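Long-range contacts in leucyl aminopeptidase (Trypanosoma brucei brucei, PDB 5NTD), which probably removes amino-terminal residues, leucine among them, from peptides as an M17-family aminopeptidase with two manganese ions in its active site: residues Y351-I356 with V367-A372; E373-L378 with G476-T481; V396-T401 with H491-L496; G416-E421 with Y444-H449. All blocks are in the same frame, centred on the assembly; numbering follows the deposited sequence.

Interaction 1. Residues Y351-I356 with V367-A372; sequences YRNDDI and VINTDA. With MN (manganese (II) ion), chain B; BES (2-(3-amino-2-hydroxy-4-phenyl-butyrylamino)-4-methyl-pentanoic acid), chain C.
Y351 and N353 clasp the backbone of T370 from two directions. The Y351 hydroxyl donates to T370 O (OH to O 2.7 Å), meeting the carbonyl well to the side of its axis and tilted from its plane. The T370 methyl, CG2, lies over one face of the same ring, a CH-pi contact of 3.9 Å from CG2 to the centroid, while the V367 methyls lie against CD2 and CE2. N353 OD1 accepts from T370 N at 2.8 Å, almost in line with its own C=O; chi1 of -55° sets the amide beside the N353 backbone N. Two backbone bonds finish this dense inner part: D354 N to V367 O, and V367 N to D355 O, the latter nearly straight at 173°. The outer part is looser across the pair. R352 and D354 lead away, and R352 NH2 pairs with D355 OD1 of its own loop (3.2 Å). R352, D354 and their neighbours face the second subunit, whose E343 forms a salt bridge with R352 and whose K310 donates its backbone N to D354. On the inner end, N369 OD1 accepts from D371 N in an Asx turn within a type I turn, and D371 binds a manganese ion through O and OD1. The two loops flank the strands 356-358 and 364-366, Y351 reaches helix 254-260, and the turn runs on into helix 374-387.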
# COMPACT_ATOMS: atom_id res chain seq x y z
N TYR G 351 12.24 21.33 8.06
CA TYR G 351 11.87 21.98 6.83
C TYR G 351 10.72 21.17 6.19
O TYR G 351 10.62 19.97 6.37
CB TYR G 351 13.06 22.24 5.88
CG TYR G 351 13.56 21.14 4.97
CD1 TYR G 351 13.88 19.87 5.44
CD2 TYR G 351 13.77 21.39 3.61
CE1 TYR G 351 14.35 18.88 4.59
CE2 TYR G 351 14.25 20.42 2.76
CZ TYR G 351 14.53 19.16 3.25
OH TYR G 351 14.99 18.22 2.37
N ARG G 352 9.84 21.86 5.50
CA ARG G 352 8.56 21.29 5.12
C ARG G 352 8.41 21.03 3.64
O ARG G 352 9.11 21.61 2.81
CB ARG G 352 7.41 22.21 5.52
CG ARG G 352 7.41 22.59 6.97
CD ARG G 352 6.30 23.60 7.18
NE ARG G 352 6.32 24.13 8.54
CZ ARG G 352 7.06 25.17 8.94
NH1 ARG G 352 6.96 25.58 10.19
NH2 ARG G 352 7.86 25.82 8.09
N ASN G 353 7.49 20.13 3.34
CA ASN G 353 7.03 19.91 1.98
C ASN G 353 6.08 21.03 1.60
O ASN G 353 4.90 20.98 1.91
CB ASN G 353 6.32 18.55 1.85
CG ASN G 353 7.18 17.40 2.32
OD1 ASN G 353 8.21 17.13 1.72
ND2 ASN G 353 6.76 16.73 3.38
N ASP G 354 6.64 22.05 0.97
CA ASP G 354 6.01 23.40 0.68
C ASP G 354 6.95 24.58 0.95
O ASP G 354 6.75 25.67 0.42
CB ASP G 354 4.74 23.70 1.51
CG ASP G 354 3.49 23.20 0.86
OD1 ASP G 354 3.53 22.82 -0.34
OD2 ASP G 354 2.44 23.12 1.56
N ASP G 355 7.87 24.39 1.88
CA ASP G 355 8.79 25.47 2.26
C ASP G 355 9.59 25.89 1.02
O ASP G 355 9.84 25.10 0.11
CB ASP G 355 9.76 25.08 3.36
CG ASP G 355 9.19 25.21 4.73
OD1 ASP G 355 8.06 25.71 4.93
OD2 ASP G 355 9.86 24.77 5.68
N ILE G 356 9.95 27.17 0.99
CA ILE G 356 10.77 27.72 -0.09
C ILE G 356 12.11 28.12 0.52
O ILE G 356 12.18 28.93 1.44
CB ILE G 356 10.11 28.88 -0.81
CG1 ILE G 356 8.88 28.36 -1.54
CG2 ILE G 356 11.06 29.51 -1.82
CD1 ILE G 356 8.02 29.44 -2.15
N VAL G 367 10.45 23.18 -1.92
CA VAL G 367 10.62 21.81 -1.44
C VAL G 367 9.32 21.02 -1.64
O VAL G 367 8.36 21.19 -0.93
CB VAL G 367 11.02 21.76 0.02
CG1 VAL G 367 11.23 20.32 0.49
CG2 VAL G 367 12.31 22.55 0.22
N ILE G 368 9.33 20.15 -2.62
CA ILE G 368 8.22 19.24 -2.93
C ILE G 368 8.28 18.04 -2.01
O ILE G 368 7.27 17.54 -1.54
CB ILE G 368 8.31 18.71 -4.38
CG1 ILE G 368 8.30 19.85 -5.38
CG2 ILE G 368 7.17 17.73 -4.71
CD1 ILE G 368 7.11 20.79 -5.26
N ASN G 369 9.49 17.59 -1.74
CA ASN G 369 9.72 16.40 -0.91
C ASN G 369 11.01 16.54 -0.11
O ASN G 369 12.08 16.64 -0.66
CB ASN G 369 9.76 15.17 -1.79
CG ASN G 369 9.72 13.88 -1.00
OD1 ASN G 369 10.53 13.66 -0.11
ND2 ASN G 369 8.80 13.00 -1.36
N THR G 370 10.88 16.49 1.20
CA THR G 370 12.01 16.68 2.11
C THR G 370 13.02 15.56 2.07
O THR G 370 14.13 15.70 2.58
CB THR G 370 11.58 16.85 3.58
OG1 THR G 370 10.83 15.71 4.00
CG2 THR G 370 10.73 18.14 3.74
N ASP G 371 12.61 14.43 1.52
CA ASP G 371 13.49 13.23 1.41
C ASP G 371 14.44 13.28 0.21
O ASP G 371 15.38 12.44 0.10
CB ASP G 371 12.70 11.94 1.39
CG ASP G 371 13.54 10.74 1.73
OD1 ASP G 371 14.76 10.87 2.14
OD2 ASP G 371 13.00 9.65 1.49
N ALA G 372 14.22 14.30 -0.61
CA ALA G 372 15.20 14.73 -1.64
C ALA G 372 16.10 15.86 -1.10
O ALA G 372 16.16 16.97 -1.63
CB ALA G 372 14.51 15.15 -2.92
MN MN B . 16.49 11.37 1.39
N2 BES C . 19.74 9.03 0.64
C1 BES C . 18.62 8.70 -0.24
C6 BES C . 19.04 7.85 -1.47
C7 BES C . 19.19 6.37 -1.28
C8 BES C . 20.37 5.83 -0.80
C12 BES C . 18.16 5.50 -1.64
C9 BES C . 20.51 4.45 -0.63
C11 BES C . 18.30 4.11 -1.46
C10 BES C . 19.47 3.59 -0.96
C2 BES C . 17.99 10.04 -0.66
O2 BES C . 18.13 11.10 0.33
C3 BES C . 16.52 9.81 -0.86
O3 BES C . 15.84 9.95 0.19
N1 BES C . 16.17 9.53 -2.12
C4 BES C . 14.84 9.28 -2.59
C13 BES C . 14.15 10.55 -3.07
C14 BES C . 12.63 10.44 -3.21
C15 BES C . 11.87 9.78 -2.08
C16 BES C . 12.04 11.82 -3.37
C5 BES C . 14.85 8.33 -3.74
O1 BES C . 13.98 7.47 -3.77
O4 BES C . 15.71 8.44 -4.62

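Interaction 2. Residues E373-L378 with G476-T481; sequences EGRIVL and GYFITT. With MN (manganese (II) ion), chain D; MN (manganese (II) ion), chain B; BES (2-(3-amino-2-hydroxy-4-phenyl-butyrylamino)-4-methyl-pentanoic acid), chain C; BCT (bicarbonate ion), chain E.
R375 lays its aliphatic chain over the F478 ring before its guanidinium turns to the bicarbonate. CB starts 3.6 Å from F478 CD1. CG then stands over one face of the ring, toward its rim, in a CH-pi contact 3.8 Å from the centroid, and CD passes near F478 CG. With CG placed between the backbone N and the carbonyl carbon (chi1 71°) and a bend at chi3, the chain folds back toward the start of its own helix. There NE gives bicarbonate O2 a nearly straight bond of 2.6 Å, and NH2 reaches O3 at 3.2 Å, the anion lying at the guanidinium edge. R375 N also donates to O2 and G374 N to O1, so these backbone N-H groups hold the anion from a second direction. Further along, L378 CD1 meets I479 CD1 at 3.7 Å. These contacts join the short helical segments 374-378 and 476-480, with axes 25° from parallel and 8.8 Å apart at closest approach. Next to the anion, E373 bridges the metals, OE1 on one manganese and OE2 on the other, each 2.0 Å away. F478 thus supports the apolar part of a cationic side chain, and the arginine and these N-H groups would favour an anion here; in M17 relatives such a bicarbonate is proposed to act as general base.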
# COMPACT_ATOMS: atom_id res chain seq x y z
N GLU G 373 16.77 15.53 -0.01
CA GLU G 373 17.58 16.47 0.78
C GLU G 373 19.00 16.63 0.24
O GLU G 373 19.62 17.67 0.39
CB GLU G 373 17.63 16.03 2.24
CG GLU G 373 18.66 14.94 2.64
CD GLU G 373 18.42 13.53 2.12
OE1 GLU G 373 19.43 12.73 2.03
OE2 GLU G 373 17.22 13.16 1.81
N GLY G 374 19.50 15.57 -0.35
CA GLY G 374 20.89 15.47 -0.73
C GLY G 374 21.24 16.50 -1.76
O GLY G 374 22.25 17.19 -1.66
N ARG G 375 20.40 16.61 -2.76
CA ARG G 375 20.66 17.52 -3.84
C ARG G 375 20.67 18.96 -3.36
O ARG G 375 21.37 19.82 -3.90
CB ARG G 375 19.65 17.31 -4.98
CG ARG G 375 18.26 17.78 -4.66
CD ARG G 375 17.27 17.22 -5.66
NE ARG G 375 17.13 15.77 -5.51
CZ ARG G 375 16.48 14.99 -6.36
NH1 ARG G 375 15.92 15.51 -7.45
NH2 ARG G 375 16.44 13.71 -6.16
N ILE G 376 19.86 19.23 -2.34
CA ILE G 376 19.77 20.59 -1.75
C ILE G 376 21.08 20.95 -1.04
O ILE G 376 21.67 22.00 -1.21
CB ILE G 376 18.60 20.69 -0.76
CG1 ILE G 376 17.27 20.63 -1.55
CG2 ILE G 376 18.69 21.97 0.04
CD1 ILE G 376 16.05 20.54 -0.69
N VAL G 377 21.50 20.04 -0.23
CA VAL G 377 22.70 20.17 0.57
C VAL G 377 23.94 20.33 -0.38
O VAL G 377 24.79 21.17 -0.21
CB VAL G 377 22.70 18.94 1.50
CG1 VAL G 377 23.96 18.16 1.49
CG2 VAL G 377 22.21 19.34 2.88
N LEU G 378 23.95 19.53 -1.41
CA LEU G 378 25.00 19.57 -2.41
C LEU G 378 24.98 20.85 -3.22
O LEU G 378 26.01 21.33 -3.70
CB LEU G 378 24.91 18.36 -3.35
CG LEU G 378 25.25 17.02 -2.70
CD1 LEU G 378 24.80 15.87 -3.58
CD2 LEU G 378 26.75 16.91 -2.43
N GLY G 476 21.28 15.06 -10.59
CA GLY G 476 22.55 15.70 -10.97
C GLY G 476 22.30 17.07 -11.53
O GLY G 476 22.93 18.05 -11.14
N TYR G 477 21.34 17.16 -12.42
CA TYR G 477 20.99 18.45 -13.05
C TYR G 477 20.71 19.49 -11.98
O TYR G 477 21.16 20.62 -12.06
CB TYR G 477 19.80 18.33 -14.01
CG TYR G 477 19.28 19.69 -14.39
CD1 TYR G 477 19.92 20.46 -15.36
CD2 TYR G 477 18.19 20.26 -13.72
CE1 TYR G 477 19.48 21.73 -15.68
CE2 TYR G 477 17.75 21.53 -14.03
CZ TYR G 477 18.40 22.26 -15.01
OH TYR G 477 17.98 23.53 -15.30
N PHE G 478 19.91 19.11 -10.99
CA PHE G 478 19.53 20.03 -9.91
C PHE G 478 20.78 20.69 -9.31
O PHE G 478 20.85 21.89 -9.10
CB PHE G 478 18.75 19.32 -8.80
CG PHE G 478 18.42 20.22 -7.65
CD1 PHE G 478 19.34 20.47 -6.65
CD2 PHE G 478 17.18 20.85 -7.58
CE1 PHE G 478 19.04 21.32 -5.60
CE2 PHE G 478 16.87 21.70 -6.52
CZ PHE G 478 17.79 21.93 -5.53
N ILE G 479 21.73 19.84 -9.02
CA ILE G 479 23.00 20.27 -8.39
C ILE G 479 23.71 21.31 -9.28
O ILE G 479 24.17 22.32 -8.80
CB ILE G 479 23.93 19.09 -8.13
CG1 ILE G 479 23.30 18.14 -7.11
CG2 ILE G 479 25.26 19.59 -7.61
CD1 ILE G 479 23.94 16.76 -7.09
N THR G 480 23.70 21.06 -10.59
CA THR G 480 24.39 21.95 -11.55
C THR G 480 23.80 23.37 -11.58
O THR G 480 24.53 24.32 -11.80
CB THR G 480 24.44 21.42 -12.99
OG1 THR G 480 23.14 21.35 -13.57
CG2 THR G 480 25.06 20.05 -13.00
N THR G 481 22.51 23.50 -11.31
CA THR G 481 21.86 24.81 -11.32
C THR G 481 22.44 25.74 -10.24
O THR G 481 22.24 26.94 -10.30
CB THR G 481 20.34 24.76 -11.13
OG1 THR G 481 20.02 24.34 -9.79
CG2 THR G 481 19.68 23.84 -12.17
MN MN D . 19.64 10.86 1.49
MN MN B . 16.49 11.37 1.39
N2 BES C . 19.74 9.03 0.64
C1 BES C . 18.62 8.70 -0.24
C6 BES C . 19.04 7.85 -1.47
C7 BES C . 19.19 6.37 -1.28
C8 BES C . 20.37 5.83 -0.80
C12 BES C . 18.16 5.50 -1.64
C9 BES C . 20.51 4.45 -0.63
C11 BES C . 18.30 4.11 -1.46
C10 BES C . 19.47 3.59 -0.96
C2 BES C . 17.99 10.04 -0.66
O2 BES C . 18.13 11.10 0.33
C3 BES C . 16.52 9.81 -0.86
O3 BES C . 15.84 9.95 0.19
N1 BES C . 16.17 9.53 -2.12
C4 BES C . 14.84 9.28 -2.59
C13 BES C . 14.15 10.55 -3.07
C14 BES C . 12.63 10.44 -3.21
C15 BES C . 11.87 9.78 -2.08
C16 BES C . 12.04 11.82 -3.37
C5 BES C . 14.85 8.33 -3.74
O1 BES C . 13.98 7.47 -3.77
O4 BES C . 15.71 8.44 -4.62
C BCT E . 18.14 13.44 -2.88
O1 BCT E . 18.60 13.28 -1.62
O2 BCT E . 18.24 14.49 -3.52
O3 BCT E . 17.52 12.50 -3.44

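Interaction 3. Residues V396-T401 with H491-L496; sequences VIDMAT and HIHVDL. With BES (2-(3-amino-2-hydroxy-4-phenyl-butyrylamino)-4-methyl-pentanoic acid), chain C.
H493 ND1 donates to D398 OD1 at 2.6 Å, in the plane of its ring and on the syn lone pair of the oxygen. A second histidine of the same strand takes the other oxygen: H491 NE2 donates to D398 OD2 at 2.8 Å, nearly along the C-O axis but tilted from its ring plane. D398 has CG between its backbone N and carbonyl carbon (chi1 81°), which swings the carboxylate across to strand 491-495, where both imidazoles present a nitrogen at the ring edge. The rings are two residues apart and so share a face of the sheet with D398. The strands themselves pair in parallel, the axes of the short segments 396-400 and 491-495 approaching to 4.7 Å. I492 N bonds V396 O, D398 N bonds I492 O, V494 N bonds D398 O and A400 N bonds V494 O, alternating between the strands. L496 N continues the series to A400 O at 2.8 Å. The other face is apolar: I397 lies alongside I492, M399 CG meets V494 CB at 4.1 Å, and M399 CE reaches L496 CD2; helix 511-519 covers this side through L514 and Y517. Beyond the strand, T401 CG2 packs on L496 CD1 (3.6 Å), while T401 OG1 bonds D312, a metal ligand, and T401 O lies near the bestatin amine. Helix 471-480 lies over the histidine face, so the carboxylate is buried, and its two imidazole donors probably stabilise its negative charge while tying together the strands that lead to the active site.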
# COMPACT_ATOMS: atom_id res chain seq x y z
N VAL G 396 35.06 20.14 -10.63
CA VAL G 396 34.26 19.91 -9.42
C VAL G 396 33.76 18.48 -9.45
O VAL G 396 33.18 18.04 -10.44
CB VAL G 396 33.05 20.83 -9.31
CG1 VAL G 396 32.18 20.45 -8.12
CG2 VAL G 396 33.49 22.25 -9.17
N ILE G 397 34.03 17.76 -8.36
CA ILE G 397 33.55 16.39 -8.22
C ILE G 397 32.67 16.34 -7.00
O ILE G 397 33.12 16.63 -5.88
CB ILE G 397 34.67 15.37 -8.02
CG1 ILE G 397 35.67 15.43 -9.16
CG2 ILE G 397 34.11 13.95 -7.91
CD1 ILE G 397 36.91 14.59 -8.92
N ASP G 398 31.41 16.01 -7.21
CA ASP G 398 30.54 15.77 -6.05
C ASP G 398 30.25 14.27 -5.99
O ASP G 398 30.09 13.61 -7.01
CB ASP G 398 29.28 16.64 -6.06
CG ASP G 398 28.19 16.09 -6.96
OD1 ASP G 398 27.59 15.07 -6.58
OD2 ASP G 398 28.02 16.66 -8.06
N MET G 399 30.23 13.76 -4.78
CA MET G 399 29.97 12.35 -4.52
C MET G 399 28.87 12.24 -3.49
O MET G 399 28.91 12.89 -2.47
CB MET G 399 31.21 11.60 -4.02
CG MET G 399 32.40 11.71 -4.98
SD MET G 399 33.82 10.75 -4.44
CE MET G 399 33.70 9.34 -5.49
N ALA G 400 27.89 11.39 -3.79
CA ALA G 400 26.66 11.32 -2.97
C ALA G 400 25.92 10.03 -3.13
O ALA G 400 25.79 9.49 -4.22
CB ALA G 400 25.77 12.47 -3.34
N THR G 401 25.42 9.55 -2.02
CA THR G 401 24.47 8.41 -1.99
C THR G 401 23.07 8.94 -2.31
O THR G 401 22.23 9.09 -1.44
CB THR G 401 24.49 7.71 -0.63
OG1 THR G 401 24.39 8.71 0.40
CG2 THR G 401 25.78 6.96 -0.46
N HIS G 491 32.39 19.31 -14.50
CA HIS G 491 31.64 18.89 -13.30
C HIS G 491 31.28 17.41 -13.38
O HIS G 491 30.63 16.99 -14.32
CB HIS G 491 30.38 19.71 -13.12
CG HIS G 491 29.52 19.21 -12.01
ND1 HIS G 491 28.18 18.99 -12.15
CD2 HIS G 491 29.83 18.86 -10.74
CE1 HIS G 491 27.70 18.51 -11.02
NE2 HIS G 491 28.68 18.42 -10.14
N ILE G 492 31.75 16.66 -12.41
CA ILE G 492 31.52 15.24 -12.32
C ILE G 492 30.65 14.93 -11.10
O ILE G 492 31.08 15.11 -9.98
CB ILE G 492 32.82 14.44 -12.17
CG1 ILE G 492 33.78 14.73 -13.34
CG2 ILE G 492 32.51 12.94 -12.13
CD1 ILE G 492 35.18 14.21 -13.13
N HIS G 493 29.43 14.49 -11.37
CA HIS G 493 28.52 14.07 -10.32
C HIS G 493 28.54 12.56 -10.22
O HIS G 493 28.27 11.87 -11.18
CB HIS G 493 27.11 14.59 -10.58
CG HIS G 493 26.06 13.93 -9.73
ND1 HIS G 493 26.06 14.01 -8.35
CD2 HIS G 493 25.02 13.14 -10.05
CE1 HIS G 493 25.07 13.30 -7.87
NE2 HIS G 493 24.41 12.78 -8.88
N VAL G 494 28.90 12.07 -9.06
CA VAL G 494 29.02 10.63 -8.78
C VAL G 494 27.92 10.18 -7.80
O VAL G 494 27.90 10.55 -6.63
CB VAL G 494 30.37 10.25 -8.17
CG1 VAL G 494 30.53 8.74 -8.08
CG2 VAL G 494 31.49 10.83 -9.00
N ASP G 495 26.98 9.40 -8.32
CA ASP G 495 25.88 8.87 -7.51
C ASP G 495 26.31 7.48 -7.11
O ASP G 495 26.36 6.56 -7.93
CB ASP G 495 24.56 8.84 -8.29
CG ASP G 495 23.35 8.59 -7.39
OD1 ASP G 495 23.51 8.00 -6.30
OD2 ASP G 495 22.22 8.97 -7.79
N LEU G 496 26.65 7.33 -5.86
CA LEU G 496 27.16 6.04 -5.33
C LEU G 496 26.30 5.44 -4.21
O LEU G 496 26.78 4.80 -3.29
CB LEU G 496 28.62 6.16 -4.89
CG LEU G 496 29.07 7.46 -4.23
CD1 LEU G 496 28.34 7.71 -2.92
CD2 LEU G 496 30.56 7.39 -3.97
N2 BES C . 19.74 9.03 0.64
C1 BES C . 18.62 8.70 -0.24
C6 BES C . 19.04 7.85 -1.47
C7 BES C . 19.19 6.37 -1.28
C8 BES C . 20.37 5.83 -0.80
C12 BES C . 18.16 5.50 -1.64
C9 BES C . 20.51 4.45 -0.63
C11 BES C . 18.30 4.11 -1.46
C10 BES C . 19.47 3.59 -0.96
C2 BES C . 17.99 10.04 -0.66
O2 BES C . 18.13 11.10 0.33
C3 BES C . 16.52 9.81 -0.86
O3 BES C . 15.84 9.95 0.19
N1 BES C . 16.17 9.53 -2.12
C4 BES C . 14.84 9.28 -2.59
C13 BES C . 14.15 10.55 -3.07
C14 BES C . 12.63 10.44 -3.21
C15 BES C . 11.87 9.78 -2.08
C16 BES C . 12.04 11.82 -3.37
C5 BES C . 14.85 8.33 -3.74
O1 BES C . 13.98 7.47 -3.77
O4 BES C . 15.71 8.44 -4.62

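Interaction 4. Residues G416-E421 with Y444-H449; sequences GLYVNE and YCPEYH
Strand 416-419 runs past the turn that enters helix 446-449, with Y418 and Y444 closest at 6.0 Å between CA atoms and no hydrogen bond joining the two segments. Y418 and Y444 carry the contact. Y444 CD1 sits over one face of the Y418 ring, 3.4 Å from CZ of Y418, with the ring planes inclined at 50°. Beyond it, the Y444 ring lies against the strand end: V419 O and N420 CA stand over one face, the latter as a CH-pi contact 3.9 Å from the centroid, and P446 CD covers the opposite face. At the tyrosine tip N420 CB touches OH of Y444 at 3.4 Å, while the N420 amide turns to H491 and G489. Y418 CG is anti to its backbone N (chi1 177°), and the ring extends until OH reaches H449 CD2 (3.3 Å). H449 comes from the other direction, with C445 O above its ring centre and C445 N donating to NE2 from far out of the ring plane. Helix 471-480 packs on Y418 and H449; R113 and S112 of the third subunit bond V419 O and Y444 O. This small aromatic cluster joins strand 415-419, flanked in the mixed sheet by 439-441 and 490-495, to the short helix 446-449 and the loop leading into it, at a subunit interface.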
# COMPACT_ATOMS: atom_id res chain seq x y z
N GLY G 416 26.97 5.78 -10.63
CA GLY G 416 26.48 6.50 -11.81
C GLY G 416 27.20 7.84 -11.97
O GLY G 416 27.34 8.58 -11.01
N LEU G 417 27.58 8.14 -13.19
CA LEU G 417 28.21 9.42 -13.52
C LEU G 417 27.34 10.34 -14.38
O LEU G 417 26.96 9.99 -15.48
CB LEU G 417 29.54 9.21 -14.25
CG LEU G 417 30.59 8.35 -13.56
CD1 LEU G 417 31.85 8.30 -14.41
CD2 LEU G 417 30.90 8.87 -12.16
N TYR G 418 27.12 11.55 -13.87
CA TYR G 418 26.47 12.61 -14.63
C TYR G 418 27.52 13.71 -14.81
O TYR G 418 27.92 14.35 -13.83
CB TYR G 418 25.25 13.13 -13.86
CG TYR G 418 24.51 14.29 -14.48
CD1 TYR G 418 23.51 14.06 -15.45
CD2 TYR G 418 24.76 15.60 -14.08
CE1 TYR G 418 22.82 15.12 -16.02
CE2 TYR G 418 24.08 16.67 -14.66
CZ TYR G 418 23.11 16.43 -15.61
OH TYR G 418 22.41 17.48 -16.18
N VAL G 419 27.95 13.91 -16.03
CA VAL G 419 29.13 14.71 -16.30
C VAL G 419 28.92 15.67 -17.47
O VAL G 419 28.45 15.27 -18.53
CB VAL G 419 30.34 13.81 -16.62
CG1 VAL G 419 31.65 14.60 -16.54
CG2 VAL G 419 30.41 12.64 -15.65
N ASN G 420 29.31 16.92 -17.28
CA ASN G 420 29.09 17.94 -18.33
C ASN G 420 30.08 17.94 -19.50
O ASN G 420 29.87 18.60 -20.47
CB ASN G 420 29.02 19.34 -17.73
CG ASN G 420 30.34 19.81 -17.24
OD1 ASN G 420 31.27 19.02 -17.05
ND2 ASN G 420 30.44 21.08 -17.02
N GLU G 421 31.13 17.15 -19.40
CA GLU G 421 32.17 17.04 -20.47
C GLU G 421 32.56 15.60 -20.71
O GLU G 421 32.77 14.87 -19.76
CB GLU G 421 33.42 17.79 -20.07
CG GLU G 421 33.19 19.29 -20.02
CD GLU G 421 34.45 20.08 -19.71
OE1 GLU G 421 35.53 19.46 -19.52
OE2 GLU G 421 34.33 21.34 -19.66
N TYR G 444 23.36 12.50 -19.77
CA TYR G 444 23.53 13.95 -19.67
C TYR G 444 22.77 14.63 -20.78
O TYR G 444 23.12 14.58 -21.94
CB TYR G 444 25.02 14.35 -19.74
CG TYR G 444 25.24 15.83 -19.53
CD1 TYR G 444 25.28 16.37 -18.25
CD2 TYR G 444 25.43 16.70 -20.62
CE1 TYR G 444 25.48 17.71 -18.04
CE2 TYR G 444 25.62 18.07 -20.42
CZ TYR G 444 25.64 18.55 -19.13
OH TYR G 444 25.82 19.88 -18.90
N CYS G 445 21.71 15.29 -20.37
CA CYS G 445 20.80 15.99 -21.31
C CYS G 445 19.98 17.07 -20.59
O CYS G 445 18.77 16.96 -20.45
CB CYS G 445 19.89 15.00 -22.01
SG CYS G 445 19.15 15.71 -23.50
N PRO G 446 20.66 18.12 -20.10
CA PRO G 446 20.02 19.20 -19.33
C PRO G 446 18.76 19.78 -19.95
O PRO G 446 17.85 20.15 -19.24
CB PRO G 446 21.11 20.30 -19.29
CG PRO G 446 22.36 19.66 -19.63
CD PRO G 446 22.05 18.42 -20.42
N GLU G 447 18.73 19.89 -21.25
CA GLU G 447 17.54 20.44 -21.93
C GLU G 447 16.29 19.60 -21.67
O GLU G 447 15.19 20.11 -21.68
CB GLU G 447 17.76 20.63 -23.45
CG GLU G 447 18.06 19.36 -24.24
CD GLU G 447 19.54 19.06 -24.39
OE1 GLU G 447 20.33 19.37 -23.46
OE2 GLU G 447 19.92 18.46 -25.43
N TYR G 448 16.46 18.32 -21.40
CA TYR G 448 15.33 17.44 -21.01
C TYR G 448 15.10 17.31 -19.51
O TYR G 448 14.01 16.97 -19.08
CB TYR G 448 15.48 16.03 -21.62
CG TYR G 448 15.44 15.97 -23.13
CD1 TYR G 448 14.95 17.05 -23.91
CD2 TYR G 448 15.84 14.81 -23.79
CE1 TYR G 448 14.91 16.97 -25.30
CE2 TYR G 448 15.78 14.73 -25.17
CZ TYR G 448 15.32 15.82 -25.93
OH TYR G 448 15.27 15.73 -27.29
N HIS G 449 16.12 17.57 -18.71
CA HIS G 449 15.99 17.54 -17.23
C HIS G 449 15.34 18.79 -16.67
O HIS G 449 14.55 18.76 -15.75
CB HIS G 449 17.32 17.36 -16.53
CG HIS G 449 18.17 16.31 -17.13
ND1 HIS G 449 17.66 15.16 -17.68
CD2 HIS G 449 19.52 16.25 -17.32
CE1 HIS G 449 18.64 14.42 -18.16
NE2 HIS G 449 19.78 15.07 -17.98

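How the interactions relate
Interactions 1, 2 and 3 are buried, interaction 4 only partly; 2 and 3 lie wholly within one subunit, whereas 1 and 4 also face the second and third subunits respectively. Interactions 1, 2 and 3 all reach bestatin, and 1 and 2 share a manganese ion and touch where Y351 packs on E373 and I376. Helices 374-387 and 471-480, paired in interaction 2, each precede in the chain one of the strands paired in interaction 3, and L378 and I479 pack against that sheet. Interaction 4 reaches the same sheet through strand 415-419 only. Chemistry follows position: loop hydrogen bonds in 1, apolar helix packing beside an anion in 2, buried carboxylate and strand pairing in 3, aromatic contacts in 4.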